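Local coordinates for SAM dependent methyltransferase (Aquifex aeolicus, PDB 3DH0), which binds S-adenosylmethionine and is probably a methyltransferase that uses it as methyl donor, at residues L42-G47 with A113-E118; Y66-Q71 with N98-P103; E22-E27 with A140-K145. One frame throughout, in Å; residues are numbered along the deposited sequence.

Interaction 1: residues L42-G47 with A113-E118. With SAM (S-adenosylmethionine), chain C.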
loop_
_atom_site.group_PDB
_atom_site.type_symbol
_atom_site.label_atom_id
_atom_site.label_comp_id
_atom_site.label_asym_id
_atom_site.label_seq_id
_atom_site.Cartn_x
_atom_site.Cartn_y
_atom_site.Cartn_z
ATOM N N LEU A 42 5.167 5.581 1.681
ATOM C CA LEU A 42 5.139 5.078 0.316
ATOM C C LEU A 42 3.865 4.268 0.157
ATOM O O LEU A 42 3.587 3.380 0.956
ATOM C CB LEU A 42 6.357 4.191 0.026
ATOM C CG LEU A 42 6.433 3.674 -1.417
ATOM C CD1 LEU A 42 6.553 4.853 -2.372
ATOM C CD2 LEU A 42 7.610 2.738 -1.591
ATOM N N ASP A 43 3.092 4.605 -0.870
ATOM C CA ASP A 43 1.840 3.926 -1.178
ATOM C C ASP A 43 2.138 3.156 -2.450
ATOM O O ASP A 43 2.139 3.728 -3.529
ATOM C CB ASP A 43 0.744 4.968 -1.416
ATOM C CG ASP A 43 -0.641 4.354 -1.577
ATOM O OD1 ASP A 43 -0.818 3.158 -1.254
ATOM O OD2 ASP A 43 -1.562 5.081 -2.022
ATOM N N VAL A 44 2.387 1.862 -2.318
ATOM C CA VAL A 44 2.759 1.034 -3.461
ATOM C C VAL A 44 1.773 0.942 -4.638
ATOM O O VAL A 44 2.017 1.533 -5.687
ATOM C CB VAL A 44 3.191 -0.360 -2.972
ATOM C CG1 VAL A 44 3.622 -1.224 -4.130
ATOM C CG2 VAL A 44 4.353 -0.196 -2.010
ATOM N N GLY A 45 0.678 0.210 -4.519
ATOM C CA GLY A 45 -0.233 0.179 -5.654
ATOM C C GLY A 45 -1.237 1.301 -5.490
ATOM O O GLY A 45 -2.400 1.066 -5.157
ATOM N N THR A 46 -0.792 2.527 -5.725
ATOM C CA THR A 46 -1.658 3.672 -5.537
ATOM C C THR A 46 -2.965 3.607 -6.329
ATOM O O THR A 46 -3.984 4.130 -5.888
ATOM C CB THR A 46 -0.913 4.969 -5.848
ATOM O OG1 THR A 46 -1.531 6.040 -5.137
ATOM C CG2 THR A 46 -0.954 5.272 -7.330
ATOM N N GLY A 47 -2.933 2.961 -7.488
ATOM C CA GLY A 47 -4.126 2.825 -8.305
ATOM C C GLY A 47 -4.861 4.112 -8.624
ATOM O O GLY A 47 -4.350 4.976 -9.327
ATOM N N ALA A 113 -1.725 -1.545 0.042
ATOM C CA ALA A 113 -3.130 -1.952 0.097
ATOM C C ALA A 113 -3.643 -2.708 -1.127
ATOM O O ALA A 113 -3.820 -2.136 -2.197
ATOM C CB ALA A 113 -4.014 -0.738 0.359
ATOM N N PHE A 114 -3.903 -3.997 -0.935
ATOM C CA PHE A 114 -4.397 -4.879 -1.990
ATOM C C PHE A 114 -3.488 -4.964 -3.211
ATOM O O PHE A 114 -3.955 -5.232 -4.317
ATOM C CB PHE A 114 -5.792 -4.440 -2.450
ATOM C CG PHE A 114 -6.800 -4.380 -1.345
ATOM C CD1 PHE A 114 -7.208 -3.150 -0.827
ATOM C CD2 PHE A 114 -7.337 -5.551 -0.815
ATOM C CE1 PHE A 114 -8.130 -3.085 0.196
ATOM C CE2 PHE A 114 -8.262 -5.502 0.209
ATOM C CZ PHE A 114 -8.667 -4.264 0.721
ATOM N N THR A 115 -2.196 -4.758 -3.019
ATOM C CA THR A 115 -1.302 -4.813 -4.152
ATOM C C THR A 115 -0.233 -5.907 -4.067
ATOM O O THR A 115 0.358 -6.277 -5.080
ATOM C CB THR A 115 -0.664 -3.393 -4.402
ATOM O OG1 THR A 115 0.504 -3.495 -5.235
ATOM C CG2 THR A 115 -0.298 -2.744 -3.096
ATOM N N PHE A 116 -0.000 -6.453 -2.879
ATOM C CA PHE A 116 1.021 -7.481 -2.728
ATOM C C PHE A 116 0.835 -8.692 -3.644
ATOM O O PHE A 116 1.779 -9.132 -4.298
ATOM C CB PHE A 116 1.082 -7.957 -1.289
ATOM C CG PHE A 116 2.296 -8.780 -0.976
ATOM C CD1 PHE A 116 3.535 -8.173 -0.787
ATOM C CD2 PHE A 116 2.204 -10.161 -0.876
ATOM C CE1 PHE A 116 4.668 -8.932 -0.502
ATOM C CE2 PHE A 116 3.322 -10.932 -0.593
ATOM C CZ PHE A 116 4.562 -10.317 -0.404
ATOM N N HIS A 117 -0.374 -9.239 -3.687
ATOM C CA HIS A 117 -0.647 -10.402 -4.531
ATOM C C HIS A 117 -0.524 -10.096 -6.031
ATOM O O HIS A 117 -0.649 -10.994 -6.858
ATOM C CB HIS A 117 -2.055 -10.940 -4.259
ATOM C CG HIS A 117 -3.138 -10.021 -4.721
ATOM N ND1 HIS A 117 -3.456 -8.854 -4.060
ATOM C CD2 HIS A 117 -3.912 -10.046 -5.837
ATOM C CE1 HIS A 117 -4.373 -8.197 -4.748
ATOM N NE2 HIS A 117 -4.664 -8.898 -5.831
ATOM N N GLU A 118 -0.293 -8.833 -6.384
ATOM C CA GLU A 118 -0.162 -8.440 -7.787
ATOM C C GLU A 118 1.296 -8.318 -8.256
ATOM O O GLU A 118 1.564 -8.102 -9.439
ATOM C CB GLU A 118 -0.867 -7.103 -8.027
ATOM C CG GLU A 118 -2.281 -7.232 -8.500
ATOM C CD GLU A 118 -2.836 -5.922 -9.011
ATOM O OE1 GLU A 118 -2.160 -5.262 -9.817
ATOM O OE2 GLU A 118 -3.959 -5.556 -8.611
HETATM N N SAM C . -4.499 0.236 -3.453
HETATM C CA SAM C . -5.501 0.828 -4.392
HETATM C C SAM C . -6.708 1.326 -3.632
HETATM O O SAM C . -6.732 1.190 -2.408
HETATM O OXT SAM C . -7.622 1.859 -4.342
HETATM C CB SAM C . -5.934 -0.221 -5.411
HETATM C CG SAM C . -4.742 -0.935 -5.907
HETATM S SD SAM C . -4.904 -2.260 -7.134
HETATM C CE SAM C . -5.673 -3.577 -6.190
HETATM C "C5'" SAM C . -3.245 -2.717 -7.316
HETATM C "C4'" SAM C . -2.379 -1.759 -8.108
HETATM O "O4'" SAM C . -1.074 -2.320 -8.040
HETATM C "C3'" SAM C . -2.673 -1.781 -9.621
HETATM O "O3'" SAM C . -3.239 -0.471 -9.911
HETATM C "C2'" SAM C . -1.327 -1.894 -10.310
HETATM O "O2'" SAM C . -1.050 -1.061 -11.416
HETATM C "C1'" SAM C . -0.357 -1.816 -9.091
HETATM N N9 SAM C . 0.858 -2.606 -9.151
HETATM C C8 SAM C . 1.058 -3.915 -9.539
HETATM N N7 SAM C . 2.293 -4.294 -9.443
HETATM C C5 SAM C . 2.963 -3.169 -8.964
HETATM C C6 SAM C . 4.328 -2.925 -8.636
HETATM N N6 SAM C . 5.277 -3.876 -8.773
HETATM N N1 SAM C . 4.678 -1.665 -8.166
HETATM C C2 SAM C . 3.695 -0.741 -8.046
HETATM N N3 SAM C . 2.394 -0.872 -8.322
HETATM C C4 SAM C . 2.090 -2.119 -8.778
#
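Gly45 and Thr115 bring their backbones together, with CA atoms 5.3 Å apart. Gly45 is the centre of an inverse gamma turn in the loop after the first strand, the glycine-rich motif of the Rossmann-like methyltransferases. Facing it is the loop after strand 107-113. No hydrogen bond joins the two loops directly; S-adenosylmethionine links them. Two backbone carbonyls hold its amino group, with SAM N 2.8 Å from Gly45 O and 2.8 Å from Ala113 O. Thr115 is turned with OG1 anti to its backbone N (chi1 163°), which directs OG1 to the ribose. Thr115 OG1 makes a weak hydrogen bond of 3.4 Å to SAM O4'. Thr115 CG2 lies 3.4 Å from Gly45 N. Val44 CG1 meets the same OG1, the two side chains crossing at about a right angle. Glu118 extends beside the sulfonium, its OE2 near SAM C5', and its OE1 accepts from Phe7 N. With an alanine here, Phe7 N would probably lose its acceptor and the positive sulfonium its nearby carboxylate. The methyl carbon SAM CE lies 3.6 Å from Glu118 OE2 and 3.0 Å from Phe114 O.

Interaction 2: residues Y66-Q71 with N98-P103; sequences YAIDVQ and NKIPLP. With SAM (S-adenosylmethionine), chain C.
Leu102 sets its CD2 methyl over one face of the Tyr66 ring, a CH-pi contact in the Rossmann-like methyltransferase fold. Leu102 CD2 lies 4.2 Å from the Tyr66 ring centroid and 25° off the ring normal, so the methyl is offset toward the rim, nearest Tyr66 CD2 and CG. The other methyl, Leu102 CD1, reaches Tyr66 CD1. The leucine thus slants over the ring. At the far end of the tyrosine, its OH is hydrogen-bonded to Lys64 NZ. Further along strand 64-69, Ile68 also faces the loop. Ile68 CD1 meets Ile100 CG1 at 4.4 Å, a looser apolar contact. Leu42 of the neighbouring strand touches both Tyr66 and Ile68, and Val132 of helix 122-132 touches both Ile100 and Leu102. The loop thus closes over a hydrophobic layer beside the sheet.

The end of the strand belongs to the cofactor site. Asp69 is the acidic residue that grips the ribose diol in this family. Asp69 OD1 is 2.5 Å from SAM O2' and accepts its hydrogen bond. The same oxygen accepts from Gln71 N in an Asx turn. That N-H comes in nearly straight (169°), on the anti side of the carboxylate. Asp69 OD2 accepts from SAM O3' and from Gly47 N. Each oxygen therefore has two donors. Next to the carboxylate, both methyls of Val70 lie over one face of the adenine, with Val70 CG1 3.4 Å from SAM C6.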
loop_
_atom_site.group_PDB
_atom_site.type_symbol
_atom_site.label_atom_id
_atom_site.label_comp_id
_atom_site.label_asym_id
_atom_site.label_seq_id
_atom_site.Cartn_x
_atom_site.Cartn_y
_atom_site.Cartn_z
ATOM N N TYR A 66 4.482 9.437 -1.150
ATOM C CA TYR A 66 4.909 9.049 -2.483
ATOM C C TYR A 66 3.955 7.968 -2.940
ATOM O O TYR A 66 3.907 6.894 -2.356
ATOM C CB TYR A 66 6.335 8.491 -2.478
ATOM C CG TYR A 66 7.398 9.529 -2.239
ATOM C CD1 TYR A 66 7.686 10.488 -3.206
ATOM C CD2 TYR A 66 8.089 9.574 -1.029
ATOM C CE1 TYR A 66 8.625 11.461 -2.975
ATOM C CE2 TYR A 66 9.028 10.548 -0.790
ATOM C CZ TYR A 66 9.289 11.487 -1.765
ATOM O OH TYR A 66 10.201 12.471 -1.527
ATOM N N ALA A 67 3.192 8.263 -3.981
ATOM C CA ALA A 67 2.229 7.320 -4.516
ATOM C C ALA A 67 2.724 6.756 -5.841
ATOM O O ALA A 67 2.644 7.420 -6.861
ATOM C CB ALA A 67 0.887 8.013 -4.713
ATOM N N ILE A 68 3.233 5.532 -5.830
ATOM C CA ILE A 68 3.725 4.916 -7.053
ATOM C C ILE A 68 2.732 3.950 -7.672
ATOM O O ILE A 68 1.708 3.636 -7.095
ATOM C CB ILE A 68 5.033 4.156 -6.809
ATOM C CG1 ILE A 68 4.831 3.149 -5.673
ATOM C CG2 ILE A 68 6.164 5.135 -6.511
ATOM C CD1 ILE A 68 6.009 2.215 -5.431
ATOM N N ASP A 69 3.048 3.490 -8.869
ATOM C CA ASP A 69 2.209 2.551 -9.581
ATOM C C ASP A 69 2.841 2.280 -10.931
ATOM O O ASP A 69 3.202 3.208 -11.647
ATOM C CB ASP A 69 0.806 3.115 -9.769
ATOM C CG ASP A 69 -0.225 2.027 -9.998
ATOM O OD1 ASP A 69 -0.029 1.208 -10.916
ATOM O OD2 ASP A 69 -1.227 1.982 -9.262
ATOM N N VAL A 70 2.970 0.998 -11.267
ATOM C CA VAL A 70 3.563 0.566 -12.530
ATOM C C VAL A 70 2.754 0.960 -13.754
ATOM O O VAL A 70 3.308 1.050 -14.840
ATOM C CB VAL A 70 3.744 -0.964 -12.594
ATOM C CG1 VAL A 70 4.816 -1.421 -11.608
ATOM C CG2 VAL A 70 2.417 -1.653 -12.319
ATOM N N GLN A 71 1.452 1.186 -13.594
ATOM C CA GLN A 71 0.620 1.562 -14.736
ATOM C C GLN A 71 0.421 3.061 -14.910
ATOM O O GLN A 71 -0.026 3.757 -14.006
ATOM C CB GLN A 71 -0.724 0.842 -14.669
ATOM C CG GLN A 71 -0.587 -0.646 -14.884
ATOM C CD GLN A 71 -1.907 -1.327 -15.149
ATOM O OE1 GLN A 71 -2.626 -1.703 -14.225
ATOM N NE2 GLN A 71 -2.240 -1.487 -16.427
ATOM N N ASN A 98 10.200 -3.750 -10.405
ATOM C CA ASN A 98 11.005 -3.939 -9.201
ATOM C C ASN A 98 11.977 -2.815 -8.919
ATOM O O ASN A 98 13.020 -3.027 -8.293
ATOM C CB ASN A 98 11.769 -5.260 -9.274
ATOM C CG ASN A 98 10.855 -6.443 -9.493
ATOM O OD1 ASN A 98 10.769 -6.976 -10.595
ATOM N ND2 ASN A 98 10.154 -6.852 -8.440
ATOM N N LYS A 99 11.619 -1.621 -9.379
ATOM C CA LYS A 99 12.458 -0.451 -9.192
ATOM C C LYS A 99 11.641 0.752 -8.734
ATOM O O LYS A 99 10.717 1.180 -9.431
ATOM C CB LYS A 99 13.154 -0.081 -10.497
ATOM C CG LYS A 99 13.843 -1.200 -11.215
ATOM C CD LYS A 99 14.695 -0.598 -12.331
ATOM C CE LYS A 99 15.115 -1.610 -13.385
ATOM N NZ LYS A 99 13.996 -1.898 -14.319
ATOM N N ILE A 100 11.995 1.310 -7.582
ATOM C CA ILE A 100 11.299 2.479 -7.057
ATOM C C ILE A 100 12.192 3.691 -7.322
ATOM O O ILE A 100 13.348 3.726 -6.926
ATOM C CB ILE A 100 11.021 2.314 -5.547
ATOM C CG1 ILE A 100 10.236 1.019 -5.320
ATOM C CG2 ILE A 100 10.227 3.504 -5.021
ATOM C CD1 ILE A 100 10.279 0.495 -3.913
ATOM N N PRO A 101 11.659 4.705 -8.006
ATOM C CA PRO A 101 12.403 5.921 -8.342
ATOM C C PRO A 101 12.782 6.828 -7.179
ATOM O O PRO A 101 12.785 8.045 -7.313
ATOM C CB PRO A 101 11.477 6.611 -9.331
ATOM C CG PRO A 101 10.131 6.261 -8.795
ATOM C CD PRO A 101 10.262 4.798 -8.467
ATOM N N LEU A 102 13.133 6.238 -6.050
ATOM C CA LEU A 102 13.493 7.015 -4.877
ATOM C C LEU A 102 14.896 6.706 -4.374
ATOM O O LEU A 102 15.431 5.627 -4.630
ATOM C CB LEU A 102 12.494 6.722 -3.757
ATOM C CG LEU A 102 11.316 7.652 -3.460
ATOM C CD1 LEU A 102 10.692 8.212 -4.701
ATOM C CD2 LEU A 102 10.319 6.851 -2.672
ATOM N N PRO A 103 15.528 7.669 -3.678
ATOM C CA PRO A 103 16.875 7.406 -3.155
ATOM C C PRO A 103 16.799 6.578 -1.869
ATOM O O PRO A 103 15.764 6.536 -1.216
ATOM C CB PRO A 103 17.449 8.806 -2.920
ATOM C CG PRO A 103 16.240 9.657 -2.698
ATOM C CD PRO A 103 15.258 9.119 -3.718
HETATM N N SAM C . -4.499 0.236 -3.453
HETATM C CA SAM C . -5.501 0.828 -4.392
HETATM C C SAM C . -6.708 1.326 -3.632
HETATM O O SAM C . -6.732 1.190 -2.408
HETATM O OXT SAM C . -7.622 1.859 -4.342
HETATM C CB SAM C . -5.934 -0.221 -5.411
HETATM C CG SAM C . -4.742 -0.935 -5.907
HETATM S SD SAM C . -4.904 -2.260 -7.134
HETATM C CE SAM C . -5.673 -3.577 -6.190
HETATM C "C5'" SAM C . -3.245 -2.717 -7.316
HETATM C "C4'" SAM C . -2.379 -1.759 -8.108
HETATM O "O4'" SAM C . -1.074 -2.320 -8.040
HETATM C "C3'" SAM C . -2.673 -1.781 -9.621
HETATM O "O3'" SAM C . -3.239 -0.471 -9.911
HETATM C "C2'" SAM C . -1.327 -1.894 -10.310
HETATM O "O2'" SAM C . -1.050 -1.061 -11.416
HETATM C "C1'" SAM C . -0.357 -1.816 -9.091
HETATM N N9 SAM C . 0.858 -2.606 -9.151
HETATM C C8 SAM C . 1.058 -3.915 -9.539
HETATM N N7 SAM C . 2.293 -4.294 -9.443
HETATM C C5 SAM C . 2.963 -3.169 -8.964
HETATM C C6 SAM C . 4.328 -2.925 -8.636
HETATM N N6 SAM C . 5.277 -3.876 -8.773
HETATM N N1 SAM C . 4.678 -1.665 -8.166
HETATM C C2 SAM C . 3.695 -0.741 -8.046
HETATM N N3 SAM C . 2.394 -0.872 -8.322
HETATM C C4 SAM C . 2.090 -2.119 -8.778
#

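Interaction 3: residues E22-E27 with A140-K145; sequences ELFDPE and AIIDWK
Phe24 and Ile142 approach each other from opposite directions, and Leu23 meets Trp144 beside them. This purely apolar contact joins the segment leading into helix 26-33 to the fifth strand of the Rossmann-like sheet, whose strand order is 3-2-1-4-5-7-6. Phe24 has its CG between the backbone N and the carbonyl carbon (chi1 65°), which drops the ring toward the strand. Ile142 answers with both branches. Ile142 CG2 lies 4.0 Å from Phe24 CE2, and Ile142 CD1 lies 4.1 Å from Phe24 CZ. The isoleucine holds CG2 anti to its backbone N, with CG1 anti to the carbonyl carbon (chi1 -64°); the two branches can then meet neighbouring ring atoms.

The second pair is closer. Leu23 CD2 comes to the outer corner of the indole, 3.6 Å from Trp144 CH2, and also reaches Trp144 CZ2. Trp144 starts out alongside the contact, but the far end of its indole swings in to meet the leucine. Phe114 of the cofactor pocket touches both Leu23 and Trp144. The backbone N of Trp144 is hydrogen-bonded to the anti lone pair of Asp143 OD1, at 2.7 Å. The other oxygen, Asp143 OD2, is hydrogen-bonded to His117 ND1.

Just beyond Phe24, Asp25 is the N-cap of helix 26-33, its OD2 accepting from Lys28 N. The Tyr51 ring meets that of Phe24, their planes about 15° apart. Strand 137-144 runs parallel to strand 107-113 on one flank and antiparallel to strand 185-191 on the other, with helix 26-33 packed against it through Val29, which touches both Phe24 and Ile142.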
loop_
_atom_site.group_PDB
_atom_site.type_symbol
_atom_site.label_atom_id
_atom_site.label_comp_id
_atom_site.label_asym_id
_atom_site.label_seq_id
_atom_site.Cartn_x
_atom_site.Cartn_y
_atom_site.Cartn_z
ATOM N N GLU A 22 -16.461 0.328 3.436
ATOM C CA GLU A 22 -17.127 -0.772 4.117
ATOM C C GLU A 22 -16.164 -1.917 4.417
ATOM O O GLU A 22 -16.511 -2.859 5.126
ATOM C CB GLU A 22 -18.285 -1.271 3.258
ATOM C CG GLU A 22 -19.453 -0.300 3.196
ATOM C CD GLU A 22 -20.279 -0.465 1.936
ATOM O OE1 GLU A 22 -20.220 -1.563 1.341
ATOM O OE2 GLU A 22 -20.984 0.502 1.549
ATOM N N LEU A 23 -14.952 -1.837 3.874
ATOM C CA LEU A 23 -13.961 -2.885 4.090
ATOM C C LEU A 23 -13.282 -2.690 5.424
ATOM O O LEU A 23 -13.091 -3.644 6.185
ATOM C CB LEU A 23 -12.916 -2.877 2.971
ATOM C CG LEU A 23 -13.329 -3.467 1.621
ATOM C CD1 LEU A 23 -14.551 -2.747 1.091
ATOM C CD2 LEU A 23 -12.176 -3.346 0.649
ATOM N N PHE A 24 -12.914 -1.442 5.693
ATOM C CA PHE A 24 -12.253 -1.059 6.938
ATOM C C PHE A 24 -12.088 0.447 6.977
ATOM O O PHE A 24 -12.042 1.098 5.937
ATOM C CB PHE A 24 -10.884 -1.736 7.059
ATOM C CG PHE A 24 -9.895 -1.305 6.024
ATOM C CD1 PHE A 24 -9.120 -0.160 6.215
ATOM C CD2 PHE A 24 -9.724 -2.053 4.864
ATOM C CE1 PHE A 24 -8.186 0.235 5.269
ATOM C CE2 PHE A 24 -8.788 -1.671 3.899
ATOM C CZ PHE A 24 -8.012 -0.522 4.100
ATOM N N ASP A 25 -12.018 1.000 8.181
ATOM C CA ASP A 25 -11.845 2.441 8.352
ATOM C C ASP A 25 -10.394 2.793 8.012
ATOM O O ASP A 25 -9.464 2.321 8.664
ATOM C CB ASP A 25 -12.144 2.841 9.796
ATOM C CG ASP A 25 -12.212 4.325 9.973
ATOM O OD1 ASP A 25 -13.322 4.837 10.231
ATOM O OD2 ASP A 25 -11.165 4.987 9.838
ATOM N N PRO A 26 -10.187 3.620 6.979
ATOM C CA PRO A 26 -8.844 4.015 6.566
ATOM C C PRO A 26 -7.938 4.596 7.647
ATOM O O PRO A 26 -6.856 4.054 7.883
ATOM C CB PRO A 26 -9.111 4.997 5.437
ATOM C CG PRO A 26 -10.327 4.429 4.824
ATOM C CD PRO A 26 -11.183 4.132 6.025
ATOM N N GLU A 27 -8.345 5.679 8.312
ATOM C CA GLU A 27 -7.444 6.224 9.322
ATOM C C GLU A 27 -7.389 5.474 10.630
ATOM O O GLU A 27 -6.413 5.599 11.381
ATOM C CB GLU A 27 -7.678 7.714 9.584
ATOM C CG GLU A 27 -9.084 8.230 9.602
ATOM C CD GLU A 27 -9.088 9.762 9.739
ATOM O OE1 GLU A 27 -8.497 10.263 10.723
ATOM O OE2 GLU A 27 -9.659 10.461 8.868
ATOM N N ALA A 140 3.207 -1.797 6.262
ATOM C CA ALA A 140 1.804 -2.138 6.479
ATOM C C ALA A 140 1.176 -2.759 5.238
ATOM O O ALA A 140 0.843 -2.062 4.289
ATOM C CB ALA A 140 1.033 -0.902 6.879
ATOM N N ILE A 141 0.992 -4.070 5.263
ATOM C CA ILE A 141 0.412 -4.774 4.126
ATOM C C ILE A 141 -1.023 -5.227 4.403
ATOM O O ILE A 141 -1.273 -5.989 5.332
ATOM C CB ILE A 141 1.287 -5.998 3.759
ATOM C CG1 ILE A 141 2.712 -5.527 3.472
ATOM C CG2 ILE A 141 0.703 -6.729 2.573
ATOM C CD1 ILE A 141 3.661 -6.620 3.117
ATOM N N ILE A 142 -1.961 -4.758 3.587
ATOM C CA ILE A 142 -3.374 -5.110 3.750
ATOM C C ILE A 142 -3.957 -5.817 2.525
ATOM O O ILE A 142 -3.879 -5.294 1.413
ATOM C CB ILE A 142 -4.228 -3.842 4.047
ATOM C CG1 ILE A 142 -3.801 -3.228 5.381
ATOM C CG2 ILE A 142 -5.711 -4.194 4.080
ATOM C CD1 ILE A 142 -4.643 -2.045 5.826
ATOM N N ASP A 143 -4.544 -6.996 2.722
ATOM C CA ASP A 143 -5.137 -7.717 1.598
ATOM C C ASP A 143 -6.344 -8.608 1.911
ATOM O O ASP A 143 -6.647 -8.869 3.069
ATOM C CB ASP A 143 -4.071 -8.545 0.877
ATOM C CG ASP A 143 -4.188 -8.432 -0.633
ATOM O OD1 ASP A 143 -5.334 -8.495 -1.139
ATOM O OD2 ASP A 143 -3.147 -8.273 -1.311
ATOM N N TRP A 144 -7.026 -9.074 0.863
ATOM C CA TRP A 144 -8.208 -9.935 1.010
ATOM C C TRP A 144 -7.854 -11.273 1.617
ATOM O O TRP A 144 -6.725 -11.746 1.458
ATOM C CB TRP A 144 -8.869 -10.231 -0.336
ATOM C CG TRP A 144 -9.294 -9.051 -1.121
ATOM C CD1 TRP A 144 -8.641 -8.496 -2.182
ATOM C CD2 TRP A 144 -10.497 -8.298 -0.942
ATOM N NE1 TRP A 144 -9.368 -7.439 -2.679
ATOM C CE2 TRP A 144 -10.511 -7.298 -1.937
ATOM C CE3 TRP A 144 -11.563 -8.373 -0.042
ATOM C CZ2 TRP A 144 -11.563 -6.378 -2.051
ATOM C CZ3 TRP A 144 -12.602 -7.459 -0.155
ATOM C CH2 TRP A 144 -12.595 -6.478 -1.151
ATOM N N LYS A 145 -8.838 -11.893 2.274
ATOM C CA LYS A 145 -8.685 -13.204 2.908
ATOM C C LYS A 145 -8.621 -14.258 1.796
ATOM O O LYS A 145 -9.127 -14.027 0.693
ATOM C CB LYS A 145 -9.885 -13.477 3.827
ATOM C CG LYS A 145 -9.512 -13.877 5.244
ATOM C CD LYS A 145 -9.517 -12.699 6.209
ATOM C CE LYS A 145 -10.911 -12.476 6.808
ATOM N NZ LYS A 145 -10.953 -11.320 7.756
#

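Overall arrangement
The three contacts are nested along the chain: interaction 2 lies inside the loop closed by interaction 1, which lies inside that closed by interaction 3. All reach the same seven-stranded mixed sheet. Interaction 1 is near the centre of the chain. Interactions 2 and 3 flank it, their centres about 11 and 12 Å from its centre and about 21 Å from each other. Neighbouring strands 40-43 and 64-69 join interactions 1 and 2. Interaction 3 meets interaction 1 through a probable hydrogen bond from Phe114 N to Ile142 O, 2.7 Å. Loops after strands 40-43, 64-69 and 107-113 thus help to build the S-adenosylmethionine pocket, while interaction 3 ties residues 22-27 to strand 137-144 beside it.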